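Local coordinates for Serine/threonine-protein acetyltransferase HopZ1a (Pseudomonas syringae pv. syringae, PDB 5KLP) that acetylates host proteins, tubulin among them, from acetyl-CoA with inositol hexakisphosphate as cofactor, impairing the microtubule network and immunity of the host, at residues Lys122-Arg130 with Thr138-Val146; Gln112-His123 with Gln154-Leu162. The protein carries 10 engineered substitutions. One frame throughout, in Å; residues are numbered along the deposited sequence.

Contact 1: Lys122-Arg130 with Thr138-Val146; sequences KHHVMADVR and TIIITEPAV
Met126 and Thr142 form a hydrogen-bonded pair of an antiparallel beta hairpin, and they also meet through their side chains. Met126, present as selenomethionine, leaves the strand with CG anti to the backbone N (chi1 -167°). Its CB lies 3.4 Å from Thr142 OG1; CG and SE then lead off, and bends at chi2 and chi3 bring CE back to Thr142, 3.8 Å from CG2 and also close to the hydroxyl. Two donors from Thr142 grip Met126 O: the backbone N at 2.8 Å, nearly along the C=O axis, and OG1 at 3.3 Å, tilted from the carbonyl plane. Backbone pairing continues through Asp128-Ile140 and Arg130-Thr138. The other face of the sheet is apolar here, with Val125 CG2 3.7 Å from Ile141 CG2 and the Ala127 methyl lying between Ile139 and Ile141. At the far end Arg130 NH1 makes a salt bridge to Asp128 OD1, weak as a hydrogen bond; Asp128 OD2 is salt-bridged to Arg107, and Arg130 NH2 to Asp208. Near the active site, Val125 CG1 packs 3.5 Å from OE2 of the catalytic Glu143, the oxygen that is hydrogen-bonded to His158 and Gln154. The anti lone pair of Glu143 OE1 takes the Ala145 N-H at 2.9 Å, which helps fix the turn of the carboxylate. Helices 189-202 and 204-215 cover the face bearing Met126, Asp128, Ile140 and Thr142; helix 153-167 packs on the face of Val125 and Ile139, and strands 105-110 and 175-179 flank the hairpin within the mixed sheet.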
loop_
_atom_site.group_PDB
_atom_site.type_symbol
_atom_site.label_atom_id
_atom_site.label_comp_id
_atom_site.label_asym_id
_atom_site.label_seq_id
_atom_site.Cartn_x
_atom_site.Cartn_y
_atom_site.Cartn_z
ATOM N N LYS A 122 -9.080 2.555 -10.393
ATOM C CA LYS A 122 -7.759 2.173 -9.915
ATOM C C LYS A 122 -7.407 2.994 -8.650
ATOM O O LYS A 122 -8.215 3.070 -7.714
ATOM C CB LYS A 122 -6.708 2.365 -11.027
ATOM C CG LYS A 122 -7.031 1.651 -12.363
ATOM C CD LYS A 122 -7.338 0.157 -12.159
ATOM C CE LYS A 122 -7.889 -0.521 -13.431
ATOM N NZ LYS A 122 -9.327 -0.207 -13.705
ATOM N N HIS A 123 -6.239 3.635 -8.634
ATOM C CA HIS A 123 -5.794 4.373 -7.434
ATOM C C HIS A 123 -5.973 3.567 -6.142
ATOM O O HIS A 123 -6.483 4.076 -5.132
ATOM C CB HIS A 123 -6.548 5.701 -7.293
ATOM C CG HIS A 123 -6.206 6.689 -8.359
ATOM N ND1 HIS A 123 -6.733 6.622 -9.631
ATOM C CD2 HIS A 123 -5.366 7.749 -8.350
ATOM C CE1 HIS A 123 -6.242 7.612 -10.357
ATOM N NE2 HIS A 123 -5.412 8.312 -9.603
ATOM N N HIS A 124 -5.550 2.317 -6.191
ATOM C CA HIS A 124 -5.784 1.360 -5.116
ATOM C C HIS A 124 -5.225 1.751 -3.754
ATOM O O HIS A 124 -4.211 2.440 -3.650
ATOM C CB HIS A 124 -5.201 0.010 -5.521
ATOM C CG HIS A 124 -5.924 -0.635 -6.659
ATOM N ND1 HIS A 124 -5.898 -0.130 -7.941
ATOM C CD2 HIS A 124 -6.722 -1.728 -6.700
ATOM C CE1 HIS A 124 -6.632 -0.896 -8.729
ATOM N NE2 HIS A 124 -7.148 -1.869 -8.000
ATOM N N VAL A 125 -5.892 1.284 -2.709
ATOM C CA VAL A 125 -5.360 1.387 -1.359
ATOM C C VAL A 125 -5.484 0.030 -0.697
ATOM O O VAL A 125 -6.097 -0.884 -1.251
ATOM C CB VAL A 125 -6.098 2.446 -0.521
ATOM C CG1 VAL A 125 -5.931 3.827 -1.164
ATOM C CG2 VAL A 125 -7.571 2.064 -0.381
HETATM N N MSE A 126 -4.884 -0.094 0.480
HETATM C CA MSE A 126 -4.934 -1.314 1.270
HETATM C C MSE A 126 -5.653 -1.022 2.568
HETATM O O MSE A 126 -5.330 -0.038 3.245
HETATM C CB MSE A 126 -3.523 -1.836 1.548
HETATM C CG MSE A 126 -3.465 -3.254 2.101
HETATM SE SE MSE A 126 -3.709 -3.361 4.030
HETATM C CE MSE A 126 -2.141 -2.297 4.584
ATOM N N ALA A 127 -6.621 -1.866 2.928
ATOM C CA ALA A 127 -7.252 -1.724 4.237
ATOM C C ALA A 127 -6.921 -2.915 5.116
ATOM O O ALA A 127 -7.075 -4.068 4.705
ATOM C CB ALA A 127 -8.766 -1.562 4.111
ATOM N N ASP A 128 -6.451 -2.608 6.322
ATOM C CA ASP A 128 -6.148 -3.594 7.350
ATOM C C ASP A 128 -7.266 -3.562 8.401
ATOM O O ASP A 128 -7.529 -2.521 8.995
ATOM C CB ASP A 128 -4.783 -3.287 7.977
ATOM C CG ASP A 128 -4.356 -4.329 9.002
ATOM O OD1 ASP A 128 -4.798 -4.257 10.165
ATOM O OD2 ASP A 128 -3.569 -5.224 8.644
ATOM N N VAL A 129 -7.932 -4.693 8.616
ATOM C CA VAL A 129 -9.186 -4.710 9.358
ATOM C C VAL A 129 -9.119 -5.610 10.590
ATOM O O VAL A 129 -8.463 -6.644 10.563
ATOM C CB VAL A 129 -10.359 -5.188 8.440
ATOM C CG1 VAL A 129 -11.686 -5.297 9.217
ATOM C CG2 VAL A 129 -10.507 -4.266 7.230
ATOM N N ARG A 130 -9.780 -5.193 11.668
ATOM C CA ARG A 130 -10.076 -6.077 12.791
ATOM C C ARG A 130 -11.565 -6.093 13.102
ATOM O O ARG A 130 -12.197 -5.037 13.206
ATOM C CB ARG A 130 -9.321 -5.676 14.060
ATOM C CG ARG A 130 -7.828 -5.724 13.945
ATOM C CD ARG A 130 -7.268 -7.138 13.791
ATOM N NE ARG A 130 -5.811 -7.060 13.787
ATOM C CZ ARG A 130 -5.088 -6.681 12.736
ATOM N NH1 ARG A 130 -5.681 -6.379 11.583
ATOM N NH2 ARG A 130 -3.769 -6.611 12.836
ATOM N N THR A 138 -12.610 -2.095 13.439
ATOM C CA THR A 138 -11.689 -0.978 13.288
ATOM C C THR A 138 -10.974 -1.179 11.966
ATOM O O THR A 138 -10.761 -2.316 11.544
ATOM C CB THR A 138 -10.681 -0.871 14.439
ATOM O OG1 THR A 138 -9.971 -2.108 14.564
ATOM C CG2 THR A 138 -11.396 -0.558 15.766
ATOM N N ILE A 139 -10.657 -0.075 11.293
ATOM C CA ILE A 139 -10.167 -0.128 9.920
ATOM C C ILE A 139 -9.060 0.892 9.717
ATOM O O ILE A 139 -9.224 2.070 10.000
ATOM C CB ILE A 139 -11.296 0.124 8.887
ATOM C CG1 ILE A 139 -12.412 -0.918 9.031
ATOM C CG2 ILE A 139 -10.745 0.097 7.459
ATOM C CD1 ILE A 139 -13.666 -0.608 8.233
ATOM N N ILE A 140 -7.923 0.411 9.249
ATOM C CA ILE A 140 -6.795 1.257 8.891
ATOM C C ILE A 140 -6.627 1.219 7.384
ATOM O O ILE A 140 -6.310 0.182 6.831
ATOM C CB ILE A 140 -5.507 0.770 9.536
ATOM C CG1 ILE A 140 -5.632 0.786 11.059
ATOM C CG2 ILE A 140 -4.307 1.603 9.061
ATOM C CD1 ILE A 140 -4.515 0.034 11.726
ATOM N N ILE A 141 -6.845 2.338 6.720
ATOM C CA ILE A 141 -6.625 2.400 5.281
ATOM C C ILE A 141 -5.287 3.046 5.008
ATOM O O ILE A 141 -5.053 4.190 5.407
ATOM C CB ILE A 141 -7.731 3.185 4.582
ATOM C CG1 ILE A 141 -9.081 2.491 4.773
ATOM C CG2 ILE A 141 -7.412 3.358 3.083
ATOM C CD1 ILE A 141 -10.255 3.365 4.410
ATOM N N THR A 142 -4.389 2.319 4.358
ATOM C CA THR A 142 -3.084 2.893 4.015
ATOM C C THR A 142 -3.142 3.408 2.589
ATOM O O THR A 142 -3.376 2.645 1.637
ATOM C CB THR A 142 -1.930 1.874 4.138
ATOM O OG1 THR A 142 -2.176 0.781 3.241
ATOM C CG2 THR A 142 -1.818 1.332 5.553
ATOM N N GLU A 143 -2.950 4.713 2.469
ATOM C CA GLU A 143 -2.915 5.429 1.200
ATOM C C GLU A 143 -1.453 5.611 0.802
ATOM O O GLU A 143 -0.743 6.398 1.420
ATOM C CB GLU A 143 -3.607 6.797 1.352
ATOM C CG GLU A 143 -3.388 7.763 0.188
ATOM C CD GLU A 143 -3.890 7.200 -1.136
ATOM O OE1 GLU A 143 -3.052 6.715 -1.939
ATOM O OE2 GLU A 143 -5.129 7.251 -1.361
ATOM N N PRO A 144 -0.984 4.864 -0.207
ATOM C CA PRO A 144 0.424 4.951 -0.614
ATOM C C PRO A 144 0.786 6.265 -1.296
ATOM O O PRO A 144 1.968 6.607 -1.372
ATOM C CB PRO A 144 0.576 3.782 -1.600
ATOM C CG PRO A 144 -0.555 2.880 -1.302
ATOM C CD PRO A 144 -1.688 3.787 -0.920
ATOM N N ALA A 145 -0.197 6.975 -1.831
ATOM C CA ALA A 145 0.101 8.264 -2.469
ATOM C C ALA A 145 -0.385 9.396 -1.563
ATOM O O ALA A 145 0.159 9.585 -0.471
ATOM C CB ALA A 145 -0.521 8.349 -3.866
ATOM N N VAL A 146 -1.424 10.124 -1.974
ATOM C CA VAL A 146 -1.929 11.227 -1.153
ATOM C C VAL A 146 -3.437 11.129 -0.978
ATOM O O VAL A 146 -4.144 10.613 -1.851
ATOM C CB VAL A 146 -1.579 12.601 -1.761
ATOM C CG1 VAL A 146 -0.074 12.835 -1.714
ATOM C CG2 VAL A 146 -2.105 12.721 -3.200
HETATM O O HOH W 1 -3.507 5.377 -3.971
#

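Contact 2: Gln112-His123 with Gln154-Leu162; sequences QTCPETGQTLKH and QLQRHNLTL. With CIT (citric acid), chain E.
At the tight end of the contact Arg157 reaches from the helix over the catalytic His123, placing NH1 above the centre of the imidazole, 3.4 Å from its plane. Gln154 OE1 accepts from Arg157 NH1 at 2.9 Å, within the guanidinium plane, and the same oxygen lies 3.4 Å from His123 CB, so one amide steadies the arginine while packing against the histidine. The ring's own rotation is fixed by a nearly straight bond from ND1 to Leu121 O, 2.8 Å long. Gln112 packs its CB against Arg157 CD, and its CG, anti to the carbonyl carbon (chi1 -53°), lies 3.3 Å from Gln154 OE1. The loop joining strands 105-110 and 125-130 is thereby laid across helix 153-167, next to His123, Glu143 and Cys189 of the active site, a Cys-His-acid grouping that recalls cysteine peptidases, consistent with the family's place in the Peptidase_CA clan. A citrate, probably from the crystallisation liquor, takes bonds from His123 NE2 at 2.7 Å and from both terminal nitrogens of Arg157. Two waters are held within the buried part: one links Gln112 OE1, Thr161 OG1 and ND1 of His158, whose NE2 is hydrogen-bonded to Glu143; another joins Thr113 N to Arg157 O. Toward solvent the Pro115 ring leans on Gln156, CG to CG 3.6 Å, and touches Leu160 CD2, while exposed Glu116 OE1 receives a weak bond, 3.0 Å, from Gln156 NE2.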
loop_
_atom_site.group_PDB
_atom_site.type_symbol
_atom_site.label_atom_id
_atom_site.label_comp_id
_atom_site.label_asym_id
_atom_site.label_seq_id
_atom_site.Cartn_x
_atom_site.Cartn_y
_atom_site.Cartn_z
ATOM N N GLN A 112 -10.445 2.808 -6.076
ATOM C CA GLN A 112 -11.375 3.867 -5.703
ATOM C C GLN A 112 -12.542 3.914 -6.678
ATOM O O GLN A 112 -12.417 3.482 -7.821
ATOM C CB GLN A 112 -10.681 5.222 -5.676
ATOM C CG GLN A 112 -9.434 5.242 -4.819
ATOM C CD GLN A 112 -9.728 5.000 -3.351
ATOM O OE1 GLN A 112 -10.739 5.453 -2.822
ATOM N NE2 GLN A 112 -8.850 4.262 -2.692
ATOM N N THR A 113 -13.666 4.467 -6.234
ATOM C CA THR A 113 -14.844 4.578 -7.092
ATOM C C THR A 113 -15.260 6.044 -7.300
ATOM O O THR A 113 -15.228 6.852 -6.377
ATOM C CB THR A 113 -16.006 3.782 -6.489
ATOM O OG1 THR A 113 -15.615 2.410 -6.335
ATOM C CG2 THR A 113 -17.255 3.886 -7.362
ATOM N N CYS A 114 -15.627 6.390 -8.523
ATOM C CA CYS A 114 -16.195 7.691 -8.814
ATOM C C CYS A 114 -17.658 7.732 -8.367
ATOM O O CYS A 114 -18.464 6.942 -8.828
ATOM C CB CYS A 114 -16.075 7.978 -10.311
ATOM S SG CYS A 114 -16.873 9.493 -10.828
ATOM N N PRO A 115 -17.997 8.649 -7.454
ATOM C CA PRO A 115 -19.333 8.796 -6.862
ATOM C C PRO A 115 -20.424 9.048 -7.894
ATOM O O PRO A 115 -21.552 8.582 -7.726
ATOM C CB PRO A 115 -19.182 10.020 -5.948
ATOM C CG PRO A 115 -17.733 10.110 -5.668
ATOM C CD PRO A 115 -17.042 9.623 -6.905
ATOM N N GLU A 116 -20.087 9.783 -8.951
ATOM C CA GLU A 116 -21.080 10.179 -9.944
ATOM C C GLU A 116 -21.418 9.070 -10.940
ATOM O O GLU A 116 -22.507 9.073 -11.516
ATOM C CB GLU A 116 -20.603 11.423 -10.700
ATOM C CG GLU A 116 -20.654 12.703 -9.875
ATOM C CD GLU A 116 -19.463 12.861 -8.945
ATOM O OE1 GLU A 116 -18.403 12.244 -9.198
ATOM O OE2 GLU A 116 -19.593 13.602 -7.949
ATOM N N THR A 117 -20.496 8.128 -11.144
ATOM C CA THR A 117 -20.688 7.088 -12.159
ATOM C C THR A 117 -20.680 5.650 -11.638
ATOM O O THR A 117 -21.108 4.727 -12.332
ATOM C CB THR A 117 -19.598 7.152 -13.215
ATOM O OG1 THR A 117 -18.348 6.875 -12.578
ATOM C CG2 THR A 117 -19.550 8.527 -13.865
ATOM N N GLY A 118 -20.140 5.444 -10.448
ATOM C CA GLY A 118 -19.944 4.091 -9.954
ATOM C C GLY A 118 -18.770 3.402 -10.633
ATOM O O GLY A 118 -18.496 2.226 -10.377
ATOM N N GLN A 119 -18.063 4.120 -11.500
ATOM C CA GLN A 119 -16.906 3.515 -12.165
ATOM C C GLN A 119 -15.717 3.387 -11.203
ATOM O O GLN A 119 -15.408 4.326 -10.464
ATOM C CB GLN A 119 -16.501 4.321 -13.393
ATOM C CG GLN A 119 -15.366 3.679 -14.175
ATOM C CD GLN A 119 -14.979 4.477 -15.394
ATOM O OE1 GLN A 119 -15.251 5.671 -15.483
ATOM N NE2 GLN A 119 -14.383 3.803 -16.371
ATOM N N THR A 120 -15.058 2.233 -11.197
ATOM C CA THR A 120 -13.833 2.093 -10.403
ATOM C C THR A 120 -12.667 2.654 -11.206
ATOM O O THR A 120 -12.611 2.511 -12.422
ATOM C CB THR A 120 -13.557 0.636 -9.975
ATOM O OG1 THR A 120 -13.389 -0.180 -11.136
ATOM C CG2 THR A 120 -14.733 0.089 -9.133
ATOM N N LEU A 121 -11.747 3.316 -10.513
ATOM C CA LEU A 121 -10.752 4.132 -11.179
ATOM C C LEU A 121 -9.336 3.815 -10.733
ATOM O O LEU A 121 -8.481 4.708 -10.724
ATOM C CB LEU A 121 -11.040 5.615 -10.924
ATOM C CG LEU A 121 -12.307 6.151 -11.588
ATOM C CD1 LEU A 121 -12.541 7.629 -11.249
ATOM C CD2 LEU A 121 -12.221 5.934 -13.080
ATOM N N LYS A 122 -9.080 2.555 -10.393
ATOM C CA LYS A 122 -7.759 2.173 -9.915
ATOM C C LYS A 122 -7.407 2.994 -8.650
ATOM O O LYS A 122 -8.215 3.070 -7.714
ATOM C CB LYS A 122 -6.708 2.365 -11.027
ATOM C CG LYS A 122 -7.031 1.651 -12.363
ATOM C CD LYS A 122 -7.338 0.157 -12.159
ATOM C CE LYS A 122 -7.889 -0.521 -13.431
ATOM N NZ LYS A 122 -9.327 -0.207 -13.705
ATOM N N HIS A 123 -6.239 3.635 -8.634
ATOM C CA HIS A 123 -5.794 4.373 -7.434
ATOM C C HIS A 123 -5.973 3.567 -6.142
ATOM O O HIS A 123 -6.483 4.076 -5.132
ATOM C CB HIS A 123 -6.548 5.701 -7.293
ATOM C CG HIS A 123 -6.206 6.689 -8.359
ATOM N ND1 HIS A 123 -6.733 6.622 -9.631
ATOM C CD2 HIS A 123 -5.366 7.749 -8.350
ATOM C CE1 HIS A 123 -6.242 7.612 -10.357
ATOM N NE2 HIS A 123 -5.412 8.312 -9.603
ATOM N N GLN A 154 -8.956 12.214 -5.287
ATOM C CA GLN A 154 -8.771 11.144 -4.298
ATOM C C GLN A 154 -9.570 11.439 -3.028
ATOM O O GLN A 154 -10.122 10.528 -2.410
ATOM C CB GLN A 154 -7.297 10.935 -3.930
ATOM C CG GLN A 154 -6.556 9.867 -4.741
ATOM C CD GLN A 154 -7.179 8.468 -4.700
ATOM O OE1 GLN A 154 -8.081 8.175 -5.475
ATOM N NE2 GLN A 154 -6.671 7.589 -3.819
ATOM N N LEU A 155 -9.630 12.713 -2.639
ATOM C CA LEU A 155 -10.380 13.090 -1.448
ATOM C C LEU A 155 -11.852 12.725 -1.589
ATOM O O LEU A 155 -12.443 12.182 -0.667
ATOM C CB LEU A 155 -10.246 14.586 -1.168
ATOM C CG LEU A 155 -11.125 15.112 -0.028
ATOM C CD1 LEU A 155 -10.753 14.436 1.281
ATOM C CD2 LEU A 155 -10.986 16.617 0.092
ATOM N N GLN A 156 -12.435 13.032 -2.749
ATOM C CA GLN A 156 -13.840 12.711 -3.007
ATOM C C GLN A 156 -14.077 11.187 -2.976
ATOM O O GLN A 156 -15.096 10.707 -2.464
ATOM C CB GLN A 156 -14.261 13.303 -4.367
ATOM C CG GLN A 156 -15.622 12.866 -4.884
ATOM C CD GLN A 156 -15.742 12.971 -6.414
ATOM O OE1 GLN A 156 -14.798 12.664 -7.153
ATOM N NE2 GLN A 156 -16.906 13.409 -6.886
ATOM N N ARG A 157 -13.109 10.434 -3.491
ATOM C CA ARG A 157 -13.194 8.975 -3.520
ATOM C C ARG A 157 -13.079 8.379 -2.106
ATOM O O ARG A 157 -13.802 7.435 -1.760
ATOM C CB ARG A 157 -12.109 8.398 -4.438
ATOM C CG ARG A 157 -12.252 8.798 -5.915
ATOM C CD ARG A 157 -10.927 8.597 -6.653
ATOM N NE ARG A 157 -10.906 9.277 -7.940
ATOM C CZ ARG A 157 -9.797 9.579 -8.608
ATOM N NH1 ARG A 157 -8.598 9.266 -8.108
ATOM N NH2 ARG A 157 -9.893 10.195 -9.774
ATOM N N HIS A 158 -12.162 8.912 -1.298
ATOM C CA HIS A 158 -12.038 8.483 0.108
ATOM C C HIS A 158 -13.306 8.818 0.907
ATOM O O HIS A 158 -13.771 8.017 1.718
ATOM C CB HIS A 158 -10.816 9.124 0.778
ATOM C CG HIS A 158 -9.520 8.454 0.433
ATOM N ND1 HIS A 158 -9.311 7.105 0.611
ATOM C CD2 HIS A 158 -8.363 8.951 -0.066
ATOM C CE1 HIS A 158 -8.082 6.798 0.235
ATOM N NE2 HIS A 158 -7.485 7.900 -0.174
ATOM N N ASN A 159 -13.866 10.000 0.674
ATOM C CA ASN A 159 -15.120 10.381 1.325
ATOM C C ASN A 159 -16.268 9.442 0.966
ATOM O O ASN A 159 -17.131 9.156 1.805
ATOM C CB ASN A 159 -15.487 11.834 0.984
ATOM C CG ASN A 159 -14.809 12.829 1.925
ATOM O OD1 ASN A 159 -14.599 12.528 3.101
ATOM N ND2 ASN A 159 -14.452 14.003 1.409
ATOM N N LEU A 160 -16.296 8.968 -0.280
ATOM C CA LEU A 160 -17.316 8.000 -0.668
ATOM C C LEU A 160 -17.188 6.726 0.185
ATOM O O LEU A 160 -18.172 6.225 0.715
ATOM C CB LEU A 160 -17.221 7.673 -2.169
ATOM C CG LEU A 160 -18.243 6.674 -2.725
ATOM C CD1 LEU A 160 -19.683 7.201 -2.534
ATOM C CD2 LEU A 160 -17.982 6.376 -4.201
ATOM N N THR A 161 -15.969 6.216 0.320
ATOM C CA THR A 161 -15.715 5.044 1.154
ATOM C C THR A 161 -16.167 5.278 2.598
ATOM O O THR A 161 -16.876 4.455 3.185
ATOM C CB THR A 161 -14.219 4.672 1.128
ATOM O OG1 THR A 161 -13.826 4.453 -0.224
ATOM C CG2 THR A 161 -13.936 3.398 1.947
ATOM N N LEU A 162 -15.778 6.417 3.159
ATOM C CA LEU A 162 -16.161 6.753 4.528
ATOM C C LEU A 162 -17.677 6.852 4.661
ATOM O O LEU A 162 -18.274 6.383 5.643
ATOM C CB LEU A 162 -15.500 8.066 4.964
ATOM C CG LEU A 162 -13.972 8.063 5.050
ATOM C CD1 LEU A 162 -13.440 9.458 5.373
ATOM C CD2 LEU A 162 -13.504 7.074 6.115
HETATM C C1 CIT E . -3.304 11.038 -10.847
HETATM O O1 CIT E . -2.193 11.066 -11.421
HETATM O O2 CIT E . -4.102 10.133 -11.171
HETATM C C2 CIT E . -3.609 12.076 -9.785
HETATM C C3 CIT E . -5.055 12.196 -9.281
HETATM O O7 CIT E . -5.195 11.284 -8.158
HETATM C C4 CIT E . -5.302 13.627 -8.805
HETATM C C5 CIT E . -6.476 13.660 -7.855
HETATM O O3 CIT E . -7.102 14.736 -7.672
HETATM O O4 CIT E . -6.835 12.612 -7.255
HETATM C C6 CIT E . -6.116 11.835 -10.318
HETATM O O5 CIT E . -6.231 12.505 -11.369
HETATM O O6 CIT E . -6.873 10.853 -10.137
HETATM O O HOH W 2 -11.062 4.793 -0.186
HETATM O O HOH W 3 -14.058 5.174 -3.481
#

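Contacts 1 and 2 share Lys122 and His123, where the loop 112-123 runs into the first hairpin strand, and their centres lie about 13 Å apart. They meet most directly at Glu143 of the active site: its OE2 is 2.7 Å from His158 NE2 and 2.9 Å from Gln154 NE2, both probable hydrogen bonds, so the helix of contact 2 anchors the acid of contact 1. Val125 CG1 also packs 3.3 Å from Gln112 NE2. The side chain of His123 comes within about 5 Å of that of Cys189, completing the catalytic group. The side chain of Met126 in contact 1 is about 12 Å from the bound inositol hexakisphosphate, and that of Asp128 about 3 Å from the side chain of Ala200 of its binding site.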